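Local coordinates for protein endolysin (Clostridium phage phiCD27, PDB 3QAY) that probably hydrolyses the bond between N-acetylmuramic acid and L-alanine in Clostridium difficile peptidoglycan, acting as a zinc-dependent phage amidase, at residues A[8-13]-A[17-22]; A[26-31]-A[54-59]; A[45-50]-A[173-178]; A[112-115]-A[121-124]; A[145-148]-A[154-157]. All coordinates share one frame; numbering follows the deposited sequence.

Interaction 1 (A[8-13]-A[17-22]); sequences VGHSIL and ACTSAD. With ZN (zinc ion), chain E.
The imidazole of His10 carries Ser20 CA over one face, offset toward the rim and 3.6 Å from the ring centroid, a CH-pi contact. Its NE2 binds the zinc ion at 2.0 Å; Glu27 and His85 complete the protein's share of this His-Glu-His site, and the His85 ring stands nearly perpendicular to that of His10. The loop between strand 3-8 and helix 27-44 doubles back here, and its two arms run antiparallel through a single beta bridge. Ile12 and Cys18 form its non-hydrogen-bonded pair, flanked by Thr19 N to Ser11 O at 2.9 Å (165° at the hydrogen) and Leu13 N to Ala17 O at 2.7 Å. The side chain of Thr19 adds a third link: with chi1 at 63°, OG1 swings back over its own backbone and accepts from Ser11 N at 2.9 Å. That hydroxyl also bonds to Glu65, as does Ser11 OG, so one carboxylate ties both arms together. On the other branch of Thr19, Leu13 crosses at about a right angle, and its CD2 is modelled only 3.3 Å from Thr19 CG2, tight enough to leave the exact pose of Leu13 doubtful.

Interaction 2 (A[26-31]-A[54-59]); sequences NEYQYN and CPEKQF. With ZN (zinc ion), chain E.
The first turn of helix 27-44, which supplies the glutamate of the zinc site, also sends Tyr28 across to Glu56 in the loop between strand 48-52 and helix 64-75. The phenol donates from OH to Glu56 OE2 over 2.7 Å. OE2 lies at the edge of the tyrosine ring, near its plane and 3.3 Å from CE2, while the carboxylate as a whole is turned 62° against the ring. The lone pair it offers is the anti one, pointing away from OE1. Glu56 CG itself lies 3.1 Å from Tyr28 OH, and the chain runs on extended to bring OE2 to the hydroxyl. Its other oxygen works through solvent: water 2 accepts from Gln29 NE2 at 2.9 Å and makes a longer, 3.3 Å bond to Glu56 OE1. Neighbouring residues of the turn thus grip both oxygens of one carboxylate, one directly and one by water.

Glu27, the residue before Tyr28, points another way. Its CG is anti to the backbone N (chi1 167°) and the chain stays straight, bringing OE2 to 2.1 Å from the zinc ion; OE1 accepts from Ala21 N, and Leu86 N bonds to OE2. At the same end of the helix, Ser20 OG is hydrogen-bonded to Tyr28 N. Glu56 OE2 also forms a salt bridge with Lys32, one turn further along. A lysine and a phenol donor on the same oxygen would favour an ionised Glu56, so the hydroxyl of the buried Tyr28 probably has a charged acceptor.

Interaction 3 (A[45-50]-A[173-178]); sequences EGHKVD and GVLNKN
Glu45 can be followed outward toward Leu175 and Lys177. Its CB already lies 3.9 Å from Leu175 CD1, and CG keeps the same methyl in contact. At chi2 the chain bends (-54°), which turns the carboxylate off the leucine and toward the lysine. There OE1 receives Lys177 NZ at 3.0 Å, a hydrogen-bonded salt bridge made with the anti lone pair of that oxygen. Lys177 arrives extended beyond CG, so its aliphatic length spans the gap and CE comes to 3.5 Å from Glu45 OE1. The ammonium also donates to water 3 at 3.1 Å; that water is modelled unusually close to the backbone O of Glu45, so a bridge through it is doubtful.

Behind the salt bridge, His47 and Leu175 approach from opposite directions. NE2 of the imidazole faces the fork of the leucine, 3.2 Å from Leu175 CD2 and 3.6 Å from CD1, CD2 meeting the ring obliquely. ND1, on the other side of the ring, is hydrogen-bonded to Met2 N, which helps to fix the rotation of the ring. With Lys177 NZ 5.8 Å from His47 NE2, a positive imidazole would probably be disfavoured. Leu175 also rests on Phe42 of helix 27-44, so the apolar part continues inward while the charged pair lies toward solvent.

Lys177 is positioned by the way helix 152-175 stops: Asn176 takes a positive phi, Lys177 N returns to Glu172 O, and Asn176 N reaches Gly173 O weakly. This is a Schellman motif, here bringing the end of the last helix against the lead-in to edge strand 48-52.

Interaction 4 (A[112-115]-A[121-124]); sequences ICDK and KNRG. With PO4 (phosphate ion), chain H.
Cys113 and Gly124 make the close-packed part of this contact: Cys113 sets its SG 3.6 Å from Gly124 C. Gly124 has a positive phi (98°), suited to glycine, and the sulfur lies against its backbone. Beside it, Cys113 CB lies 3.5 Å from Asn122 OD1. Asn122 carries its CG anti to the backbone N (chi1 -173°), which projects the amide up against the helix backbone, CG standing 3.5 Å from Cys113 O. OD1 turns back to accept weakly from Gly124 N at 2.9 Å, with only 124° at the hydrogen, the pairing of an Asx turn.

Both segments belong to a beta-alpha-beta unit: helix 103-116 connects strand 96-100 to the parallel strand 122-127 at the sheet edge. The contact therefore closes the turn between helix end and strand start. Cys113 also touches Val98 on the first strand, so its buried side faces the sheet, and Arg123 reaches back to Glu97 through a salt bridge.

Outward the packing thins. Asp114 starts away from the strand, but its end swings nearer, leaving OD1 3.1 Å from Asn122 ND2 with carboxylate and amide planes 78° apart. Lys121, exposed and directed away from the helix, bends at its last torsion, and its NZ donates to O1 of a phosphate ion at 2.9 Å. That anion, which lies well clear of the helix segment 112-115, probably came from the crystallisation liquor.

Interaction 5 (A[145-148]-A[154-157]); sequences ESFF and DYDK
Asp154 reaches from the helix to the backbone of Phe148, whose N donates to OD2 at 3.0 Å along a nearly straight line (173° at the hydrogen). The oxygen uses its anti lone pair. Carbon surrounds the bond: Phe147 CB lies 3.6 Å and Phe148 CB 3.7 Å from Asp154 OD2, so the carboxylate is wedged between the roots of two phenylalanines. Its plane is almost perpendicular to the ring of Phe147, and these two side chains run antiparallel past one another, whereas the Phe148 side chain runs alongside. Phe147 holds CG in the crowded position between backbone N and carbonyl carbon (chi1 59°); this places the ring beside Tyr155, where CE1 makes a light apolar contact with Tyr155 CD1 at 4.1 Å.

One step further out, Gly95 N also bonds to Asp154 OD2, so two backbone amides grip a single buried oxygen and would tend to keep it charged. The helix start is held in turn by Asn151, whose OD1 is hydrogen-bonded to Asp154 N. Tyr155 packs on Val24 and Val25, and Phe147 on Leu86 of the adjacent strand. The Phe148 side chain is about 11 Å from the zinc ion. The chain turns a corner at Phe147, and the aspartate secures the amide just beyond it. The arrangement belongs to the strand-to-helix junction of an alpha/beta amidase domain, where central strand 140-148 hands over to helix 152-175.

How the interactions relate
Interactions 1 and 2 form the metal end of the molecule: their centres are 5 Å apart, they share the zinc ion and its water 1, and Ile12 O to Lys57 N at 2.8 Å probably bonds their loops together. From there the contacts pass through the fold. Tyr30 CE2 of interaction 2 packs 3.6 Å from Phe147 CE2 of interaction 5, and Arg123 CZ of interaction 4 sits equally close to Phe148 CZ of interaction 5. Interaction 4 meets interaction 3 where Lys115 NZ approaches Asn178 OD1 at 2.8 Å. Interactions 3 and 5 take opposite ends of helix 152-175. Interaction 3, its centre about 27 Å from that of interaction 1, lies across the chain's centre from the zinc site.

Interaction 1 (A[8-13]-A[17-22])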
# COMPACT_ATOMS: atom_id res chain seq x y z
N VAL A 8 6.51 -0.87 -1.81
CA VAL A 8 5.68 -1.26 -2.94
C VAL A 8 5.67 -2.78 -3.00
O VAL A 8 6.72 -3.42 -3.03
CB VAL A 8 6.22 -0.68 -4.26
CG1 VAL A 8 5.54 -1.32 -5.46
CG2 VAL A 8 6.04 0.85 -4.27
N GLY A 9 4.46 -3.35 -2.99
CA GLY A 9 4.29 -4.78 -3.07
C GLY A 9 4.74 -5.34 -4.41
O GLY A 9 4.66 -4.67 -5.44
N HIS A 10 5.25 -6.58 -4.36
CA HIS A 10 5.64 -7.35 -5.54
C HIS A 10 6.91 -6.82 -6.19
O HIS A 10 7.57 -5.93 -5.64
CB HIS A 10 4.47 -7.43 -6.52
CG HIS A 10 3.20 -7.86 -5.86
ND1 HIS A 10 3.00 -9.16 -5.42
CD2 HIS A 10 2.09 -7.17 -5.51
CE1 HIS A 10 1.81 -9.25 -4.86
NE2 HIS A 10 1.23 -8.06 -4.90
N SER A 11 7.28 -7.41 -7.33
CA SER A 11 8.51 -7.05 -8.04
C SER A 11 8.49 -7.57 -9.47
O SER A 11 7.64 -8.37 -9.85
CB SER A 11 9.72 -7.63 -7.31
OG SER A 11 9.69 -9.05 -7.32
N ILE A 12 9.47 -7.13 -10.25
CA ILE A 12 9.74 -7.70 -11.55
C ILE A 12 10.96 -8.60 -11.43
O ILE A 12 12.07 -8.11 -11.15
CB ILE A 12 9.98 -6.62 -12.61
CG1 ILE A 12 8.71 -5.82 -12.84
CG2 ILE A 12 10.45 -7.25 -13.92
CD1 ILE A 12 8.84 -4.74 -13.87
N LEU A 13 10.77 -9.90 -11.63
CA LEU A 13 11.85 -10.87 -11.53
C LEU A 13 12.88 -10.70 -12.65
O LEU A 13 12.68 -9.92 -13.58
CB LEU A 13 11.32 -12.32 -11.56
CG LEU A 13 10.76 -13.01 -10.29
CD1 LEU A 13 10.87 -12.14 -9.03
CD2 LEU A 13 9.33 -13.50 -10.51
N ALA A 17 9.21 -11.56 -15.39
CA ALA A 17 7.89 -11.85 -14.85
C ALA A 17 7.59 -10.89 -13.72
O ALA A 17 8.43 -10.66 -12.85
CB ALA A 17 7.81 -13.29 -14.35
N CYS A 18 6.39 -10.31 -13.74
CA CYS A 18 5.93 -9.45 -12.65
C CYS A 18 5.10 -10.27 -11.67
O CYS A 18 4.18 -10.98 -12.07
CB CYS A 18 5.11 -8.29 -13.19
SG CYS A 18 4.68 -7.10 -11.93
N THR A 19 5.41 -10.16 -10.38
CA THR A 19 4.80 -11.04 -9.38
C THR A 19 3.46 -10.51 -8.86
O THR A 19 2.80 -11.17 -8.05
CB THR A 19 5.76 -11.27 -8.21
OG1 THR A 19 6.03 -10.03 -7.54
CG2 THR A 19 7.07 -11.88 -8.72
N SER A 20 3.05 -9.33 -9.34
CA SER A 20 1.82 -8.70 -8.87
C SER A 20 0.60 -9.19 -9.64
O SER A 20 0.74 -9.85 -10.68
CB SER A 20 1.93 -7.17 -9.00
OG SER A 20 1.70 -6.72 -10.32
N ALA A 21 -0.59 -8.87 -9.14
CA ALA A 21 -1.81 -9.04 -9.92
C ALA A 21 -1.76 -8.13 -11.14
O ALA A 21 -1.07 -7.10 -11.14
CB ALA A 21 -3.04 -8.75 -9.08
N ASP A 22 -2.48 -8.52 -12.19
CA ASP A 22 -2.52 -7.78 -13.45
C ASP A 22 -3.93 -7.85 -14.04
O ASP A 22 -4.46 -8.94 -14.26
CB ASP A 22 -1.52 -8.38 -14.45
CG ASP A 22 -1.30 -7.49 -15.66
OD1 ASP A 22 -1.04 -6.29 -15.48
OD2 ASP A 22 -1.39 -8.00 -16.80
ZN ZN E . -0.48 -7.45 -4.07
O HOH W 1 -0.17 -9.50 -2.81

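Interaction 2 (A[26-31]-A[54-59])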
# COMPACT_ATOMS: atom_id res chain seq x y z
N ASN A 26 -1.70 -2.81 -14.25
CA ASN A 26 -0.75 -3.65 -13.53
C ASN A 26 -0.60 -3.13 -12.11
O ASN A 26 -0.39 -1.94 -11.91
CB ASN A 26 0.60 -3.71 -14.24
CG ASN A 26 1.52 -4.75 -13.64
OD1 ASN A 26 1.46 -5.95 -13.98
ND2 ASN A 26 2.39 -4.31 -12.74
N GLU A 27 -0.72 -4.03 -11.14
CA GLU A 27 -0.66 -3.66 -9.73
C GLU A 27 0.69 -3.04 -9.37
O GLU A 27 0.74 -1.94 -8.82
CB GLU A 27 -0.92 -4.88 -8.85
CG GLU A 27 -0.58 -4.69 -7.39
CD GLU A 27 -0.84 -5.92 -6.55
OE1 GLU A 27 -1.15 -7.00 -7.11
OE2 GLU A 27 -0.72 -5.80 -5.32
N TYR A 28 1.77 -3.74 -9.70
CA TYR A 28 3.12 -3.26 -9.37
C TYR A 28 3.39 -1.88 -9.95
O TYR A 28 3.86 -0.98 -9.23
CB TYR A 28 4.18 -4.26 -9.85
CG TYR A 28 5.60 -3.75 -9.74
CD1 TYR A 28 6.29 -3.82 -8.53
CD2 TYR A 28 6.26 -3.23 -10.85
CE1 TYR A 28 7.61 -3.37 -8.43
CE2 TYR A 28 7.56 -2.77 -10.75
CZ TYR A 28 8.23 -2.84 -9.55
OH TYR A 28 9.53 -2.39 -9.47
N GLN A 29 3.10 -1.70 -11.24
CA GLN A 29 3.34 -0.44 -11.93
C GLN A 29 2.52 0.70 -11.31
O GLN A 29 3.06 1.78 -11.08
CB GLN A 29 3.05 -0.55 -13.43
CG GLN A 29 3.96 -1.52 -14.21
CD GLN A 29 5.43 -1.09 -14.25
OE1 GLN A 29 5.76 0.09 -14.12
NE2 GLN A 29 6.32 -2.07 -14.41
N TYR A 30 1.23 0.47 -11.05
CA TYR A 30 0.40 1.50 -10.42
C TYR A 30 1.01 1.95 -9.10
O TYR A 30 1.21 3.15 -8.87
CB TYR A 30 -1.05 1.03 -10.18
CG TYR A 30 -1.89 2.14 -9.58
CD1 TYR A 30 -2.46 3.11 -10.38
CD2 TYR A 30 -2.07 2.25 -8.20
CE1 TYR A 30 -3.22 4.14 -9.85
CE2 TYR A 30 -2.83 3.28 -7.65
CZ TYR A 30 -3.39 4.22 -8.48
OH TYR A 30 -4.14 5.25 -7.95
N ASN A 31 1.32 0.99 -8.24
CA ASN A 31 1.85 1.30 -6.91
C ASN A 31 3.27 1.87 -6.93
O ASN A 31 3.63 2.66 -6.06
CB ASN A 31 1.74 0.06 -6.00
CG ASN A 31 0.29 -0.25 -5.61
OD1 ASN A 31 -0.14 -1.41 -5.64
ND2 ASN A 31 -0.46 0.78 -5.25
N CYS A 54 11.43 -2.86 -4.63
CA CYS A 54 12.37 -3.91 -4.98
C CYS A 54 13.10 -3.57 -6.28
O CYS A 54 12.50 -3.02 -7.20
CB CYS A 54 11.67 -5.25 -5.13
SG CYS A 54 11.16 -5.96 -3.56
N PRO A 55 14.40 -3.89 -6.35
CA PRO A 55 15.09 -3.78 -7.63
C PRO A 55 14.36 -4.61 -8.67
O PRO A 55 13.79 -5.65 -8.34
CB PRO A 55 16.48 -4.37 -7.36
CG PRO A 55 16.61 -4.44 -5.89
CD PRO A 55 15.25 -4.51 -5.31
N GLU A 56 14.37 -4.13 -9.92
CA GLU A 56 13.76 -4.85 -11.03
C GLU A 56 14.78 -5.71 -11.77
O GLU A 56 15.95 -5.32 -11.93
CB GLU A 56 13.08 -3.87 -11.98
CG GLU A 56 11.90 -3.14 -11.36
CD GLU A 56 11.31 -2.06 -12.24
OE1 GLU A 56 11.79 -1.90 -13.38
OE2 GLU A 56 10.37 -1.37 -11.80
N LYS A 57 14.33 -6.88 -12.22
CA LYS A 57 15.14 -7.83 -12.99
C LYS A 57 16.41 -8.31 -12.26
O LYS A 57 17.42 -8.62 -12.89
CB LYS A 57 15.44 -7.26 -14.38
CG LYS A 57 14.15 -6.87 -15.13
CD LYS A 57 14.32 -6.79 -16.64
CE LYS A 57 12.97 -6.55 -17.32
NZ LYS A 57 13.10 -6.23 -18.77
N GLN A 58 16.32 -8.38 -10.93
CA GLN A 58 17.41 -8.85 -10.09
C GLN A 58 17.07 -10.22 -9.50
O GLN A 58 17.89 -11.13 -9.54
CB GLN A 58 17.67 -7.84 -8.96
CG GLN A 58 18.91 -8.14 -8.12
CD GLN A 58 19.10 -7.15 -6.97
OE1 GLN A 58 19.28 -5.95 -7.19
NE2 GLN A 58 19.08 -7.65 -5.75
N PHE A 59 15.86 -10.35 -8.96
CA PHE A 59 15.44 -11.56 -8.24
C PHE A 59 15.21 -12.78 -9.12
O PHE A 59 14.61 -12.67 -10.19
CB PHE A 59 14.14 -11.31 -7.45
CG PHE A 59 14.22 -10.20 -6.44
CD1 PHE A 59 15.44 -9.77 -5.92
CD2 PHE A 59 13.05 -9.60 -5.99
CE1 PHE A 59 15.48 -8.75 -4.98
CE2 PHE A 59 13.09 -8.58 -5.04
CZ PHE A 59 14.31 -8.16 -4.54
ZN ZN E . -0.48 -7.45 -4.07
O HOH W 2 9.05 -1.48 -15.11
O HOH W 1 -0.17 -9.50 -2.81

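Interaction 3 (A[45-50]-A[173-178])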
# COMPACT_ATOMS: atom_id res chain seq x y z
N GLU A 45 2.83 17.45 5.16
CA GLU A 45 2.35 17.57 6.53
C GLU A 45 3.47 17.45 7.57
O GLU A 45 3.19 17.41 8.77
CB GLU A 45 1.26 16.53 6.81
CG GLU A 45 0.15 16.49 5.77
CD GLU A 45 -0.50 17.84 5.53
OE1 GLU A 45 -0.95 18.46 6.51
OE2 GLU A 45 -0.55 18.27 4.36
N GLY A 46 4.72 17.39 7.12
CA GLY A 46 5.89 17.46 8.00
C GLY A 46 6.50 16.14 8.41
O GLY A 46 7.43 16.11 9.22
N HIS A 47 6.01 15.04 7.85
CA HIS A 47 6.53 13.71 8.19
C HIS A 47 7.68 13.33 7.27
O HIS A 47 7.83 13.86 6.17
CB HIS A 47 5.41 12.67 8.15
CG HIS A 47 4.21 13.07 8.94
ND1 HIS A 47 4.11 12.85 10.30
CD2 HIS A 47 3.07 13.72 8.59
CE1 HIS A 47 2.96 13.33 10.74
NE2 HIS A 47 2.31 13.86 9.72
N LYS A 48 8.53 12.42 7.74
CA LYS A 48 9.63 11.92 6.94
C LYS A 48 9.24 10.56 6.39
O LYS A 48 8.66 9.73 7.10
CB LYS A 48 10.92 11.84 7.75
CG LYS A 48 11.67 13.16 7.85
CD LYS A 48 12.98 13.01 8.63
CE LYS A 48 14.06 12.24 7.86
NZ LYS A 48 14.54 12.96 6.64
N VAL A 49 9.57 10.34 5.12
CA VAL A 49 9.17 9.13 4.41
C VAL A 49 10.31 8.55 3.59
O VAL A 49 11.05 9.29 2.92
CB VAL A 49 7.99 9.40 3.45
CG1 VAL A 49 7.51 8.09 2.81
CG2 VAL A 49 6.86 10.09 4.16
N ASP A 50 10.46 7.23 3.68
CA ASP A 50 11.32 6.45 2.80
C ASP A 50 10.45 5.51 2.00
O ASP A 50 9.60 4.81 2.55
CB ASP A 50 12.31 5.61 3.60
CG ASP A 50 13.35 6.43 4.31
OD1 ASP A 50 13.65 7.55 3.84
OD2 ASP A 50 13.87 5.95 5.34
N GLY A 173 -6.48 9.56 6.47
CA GLY A 173 -6.78 8.40 7.30
C GLY A 173 -5.69 8.11 8.32
O GLY A 173 -5.97 8.00 9.50
N VAL A 174 -4.46 7.98 7.85
CA VAL A 174 -3.33 7.67 8.75
C VAL A 174 -3.16 8.77 9.80
O VAL A 174 -3.02 8.49 10.99
CB VAL A 174 -2.03 7.45 7.96
CG1 VAL A 174 -0.82 7.39 8.89
CG2 VAL A 174 -2.13 6.17 7.13
N LEU A 175 -3.21 10.02 9.35
CA LEU A 175 -2.95 11.16 10.23
C LEU A 175 -4.16 11.57 11.07
O LEU A 175 -4.01 12.36 12.01
CB LEU A 175 -2.44 12.35 9.41
CG LEU A 175 -1.12 12.13 8.67
CD1 LEU A 175 -0.73 13.40 7.92
CD2 LEU A 175 -0.00 11.69 9.63
N ASN A 176 -5.33 11.04 10.75
CA ASN A 176 -6.58 11.37 11.47
C ASN A 176 -6.86 12.87 11.47
O ASN A 176 -7.13 13.47 12.50
CB ASN A 176 -6.56 10.82 12.91
CG ASN A 176 -7.96 10.78 13.55
OD1 ASN A 176 -8.97 11.03 12.89
ND2 ASN A 176 -8.01 10.46 14.83
N LYS A 177 -6.80 13.46 10.29
CA LYS A 177 -7.16 14.86 10.12
C LYS A 177 -7.54 15.11 8.68
O LYS A 177 -7.33 14.26 7.81
CB LYS A 177 -6.02 15.79 10.54
CG LYS A 177 -4.72 15.61 9.77
CD LYS A 177 -3.71 16.69 10.15
CE LYS A 177 -2.61 16.82 9.10
NZ LYS A 177 -1.70 17.97 9.37
N ASN A 178 -8.13 16.27 8.44
CA ASN A 178 -8.50 16.69 7.10
C ASN A 178 -7.43 17.64 6.57
O ASN A 178 -7.04 18.58 7.26
CB ASN A 178 -9.89 17.33 7.10
CG ASN A 178 -11.00 16.30 7.21
OD1 ASN A 178 -11.10 15.39 6.38
ND2 ASN A 178 -11.83 16.43 8.23
O HOH W 3 1.26 18.25 10.11

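Interaction 4 (A[112-115]-A[121-124])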
# COMPACT_ATOMS: atom_id res chain seq x y z
N ILE A 112 -8.17 4.71 7.29
CA ILE A 112 -7.84 4.62 5.86
C ILE A 112 -9.03 4.08 5.07
O ILE A 112 -9.43 4.64 4.05
CB ILE A 112 -6.63 3.70 5.61
CG1 ILE A 112 -5.35 4.33 6.17
CG2 ILE A 112 -6.46 3.45 4.12
CD1 ILE A 112 -4.22 3.35 6.30
N CYS A 113 -9.61 2.99 5.57
CA CYS A 113 -10.78 2.38 4.95
C CYS A 113 -11.97 3.34 4.83
O CYS A 113 -12.61 3.40 3.78
CB CYS A 113 -11.20 1.14 5.72
SG CYS A 113 -10.22 -0.29 5.28
N ASP A 114 -12.24 4.09 5.89
CA ASP A 114 -13.33 5.06 5.86
C ASP A 114 -13.08 6.15 4.83
O ASP A 114 -14.01 6.55 4.11
CB ASP A 114 -13.56 5.69 7.24
CG ASP A 114 -14.34 4.79 8.17
OD1 ASP A 114 -15.04 3.88 7.69
OD2 ASP A 114 -14.26 5.01 9.40
N LYS A 115 -11.84 6.62 4.74
CA LYS A 115 -11.48 7.66 3.77
C LYS A 115 -11.59 7.16 2.33
O LYS A 115 -12.27 7.77 1.51
CB LYS A 115 -10.09 8.23 4.06
CG LYS A 115 -10.08 9.25 5.19
CD LYS A 115 -10.84 10.52 4.79
CE LYS A 115 -10.95 11.50 5.93
NZ LYS A 115 -11.51 12.80 5.46
N LYS A 121 -15.97 1.13 -2.55
CA LYS A 121 -16.67 0.31 -1.56
C LYS A 121 -15.74 0.08 -0.37
O LYS A 121 -14.61 -0.36 -0.55
CB LYS A 121 -17.06 -1.04 -2.18
CG LYS A 121 -17.69 -2.02 -1.20
CD LYS A 121 -17.85 -3.38 -1.84
CE LYS A 121 -18.67 -4.31 -0.97
NZ LYS A 121 -20.13 -4.01 -1.05
N ASN A 122 -16.22 0.38 0.84
CA ASN A 122 -15.45 0.10 2.05
C ASN A 122 -15.62 -1.37 2.43
O ASN A 122 -16.62 -1.75 3.03
CB ASN A 122 -15.89 1.01 3.21
CG ASN A 122 -15.01 0.87 4.44
OD1 ASN A 122 -14.23 -0.09 4.57
ND2 ASN A 122 -15.13 1.82 5.36
N ARG A 123 -14.63 -2.19 2.08
CA ARG A 123 -14.64 -3.62 2.40
C ARG A 123 -14.28 -3.88 3.87
O ARG A 123 -14.51 -4.98 4.36
CB ARG A 123 -13.70 -4.40 1.48
CG ARG A 123 -14.06 -4.30 -0.00
CD ARG A 123 -12.92 -4.80 -0.90
NE ARG A 123 -12.67 -6.24 -0.75
CZ ARG A 123 -13.38 -7.21 -1.32
NH1 ARG A 123 -14.42 -6.93 -2.11
NH2 ARG A 123 -13.05 -8.48 -1.10
N GLY A 124 -13.70 -2.89 4.53
CA GLY A 124 -13.37 -2.97 5.96
C GLY A 124 -11.92 -3.35 6.25
O GLY A 124 -11.24 -3.93 5.41
P PO4 H . -21.51 -0.96 0.69
O1 PO4 H . -21.11 -1.31 -0.72
O2 PO4 H . -23.01 -1.14 0.85
O3 PO4 H . -20.79 -1.82 1.70
O4 PO4 H . -21.17 0.49 0.94

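Interaction 5 (A[145-148]-A[154-157])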
# COMPACT_ATOMS: atom_id res chain seq x y z
N GLU A 145 -4.81 -2.39 0.29
CA GLU A 145 -5.33 -2.82 -1.00
C GLU A 145 -6.30 -1.72 -1.46
O GLU A 145 -7.50 -1.77 -1.16
CB GLU A 145 -6.06 -4.16 -0.85
CG GLU A 145 -5.18 -5.28 -0.27
CD GLU A 145 -4.73 -6.32 -1.29
OE1 GLU A 145 -5.23 -6.30 -2.43
OE2 GLU A 145 -3.89 -7.16 -0.94
N SER A 146 -5.76 -0.74 -2.18
CA SER A 146 -6.48 0.51 -2.48
C SER A 146 -7.76 0.32 -3.28
O SER A 146 -8.78 0.97 -3.00
CB SER A 146 -5.56 1.49 -3.23
OG SER A 146 -4.51 1.96 -2.41
N PHE A 147 -7.68 -0.52 -4.30
CA PHE A 147 -8.82 -0.87 -5.16
C PHE A 147 -8.45 -2.10 -5.99
O PHE A 147 -7.31 -2.58 -5.91
CB PHE A 147 -9.22 0.30 -6.07
CG PHE A 147 -8.12 0.78 -6.98
CD1 PHE A 147 -7.91 0.18 -8.22
CD2 PHE A 147 -7.30 1.84 -6.61
CE1 PHE A 147 -6.89 0.62 -9.05
CE2 PHE A 147 -6.29 2.28 -7.44
CZ PHE A 147 -6.08 1.67 -8.66
N PHE A 148 -9.40 -2.62 -6.78
CA PHE A 148 -9.15 -3.82 -7.59
C PHE A 148 -8.54 -3.48 -8.95
O PHE A 148 -9.10 -2.71 -9.73
CB PHE A 148 -10.44 -4.64 -7.77
CG PHE A 148 -10.78 -5.50 -6.58
CD1 PHE A 148 -10.76 -6.88 -6.66
CD2 PHE A 148 -11.11 -4.91 -5.36
CE1 PHE A 148 -11.07 -7.68 -5.56
CE2 PHE A 148 -11.42 -5.70 -4.25
CZ PHE A 148 -11.40 -7.08 -4.36
N ASP A 154 -13.53 0.52 -10.66
CA ASP A 154 -12.57 0.92 -9.64
C ASP A 154 -11.42 1.73 -10.24
O ASP A 154 -11.06 2.78 -9.71
CB ASP A 154 -11.97 -0.30 -8.91
CG ASP A 154 -12.74 -0.69 -7.65
OD1 ASP A 154 -13.85 -0.18 -7.41
OD2 ASP A 154 -12.22 -1.52 -6.89
N TYR A 155 -10.84 1.23 -11.33
CA TYR A 155 -9.70 1.91 -11.94
C TYR A 155 -10.10 3.25 -12.56
O TYR A 155 -9.32 4.21 -12.52
CB TYR A 155 -9.04 1.00 -12.99
CG TYR A 155 -7.76 1.56 -13.59
CD1 TYR A 155 -6.79 2.17 -12.80
CD2 TYR A 155 -7.51 1.45 -14.95
CE1 TYR A 155 -5.62 2.67 -13.36
CE2 TYR A 155 -6.34 1.94 -15.51
CZ TYR A 155 -5.40 2.55 -14.71
OH TYR A 155 -4.24 3.04 -15.28
N ASP A 156 -11.31 3.33 -13.12
CA ASP A 156 -11.85 4.60 -13.61
C ASP A 156 -11.98 5.62 -12.48
O ASP A 156 -11.68 6.80 -12.66
CB ASP A 156 -13.20 4.41 -14.30
CG ASP A 156 -13.09 3.72 -15.65
OD1 ASP A 156 -11.98 3.69 -16.23
OD2 ASP A 156 -14.12 3.23 -16.15
N LYS A 157 -12.43 5.17 -11.31
CA LYS A 157 -12.49 6.04 -10.13
C LYS A 157 -11.09 6.52 -9.73
O LYS A 157 -10.91 7.69 -9.42
CB LYS A 157 -13.13 5.32 -8.94
CG LYS A 157 -14.64 5.18 -9.02
CD LYS A 157 -15.13 4.29 -7.88
CE LYS A 157 -16.64 4.19 -7.85
NZ LYS A 157 -17.09 3.32 -6.74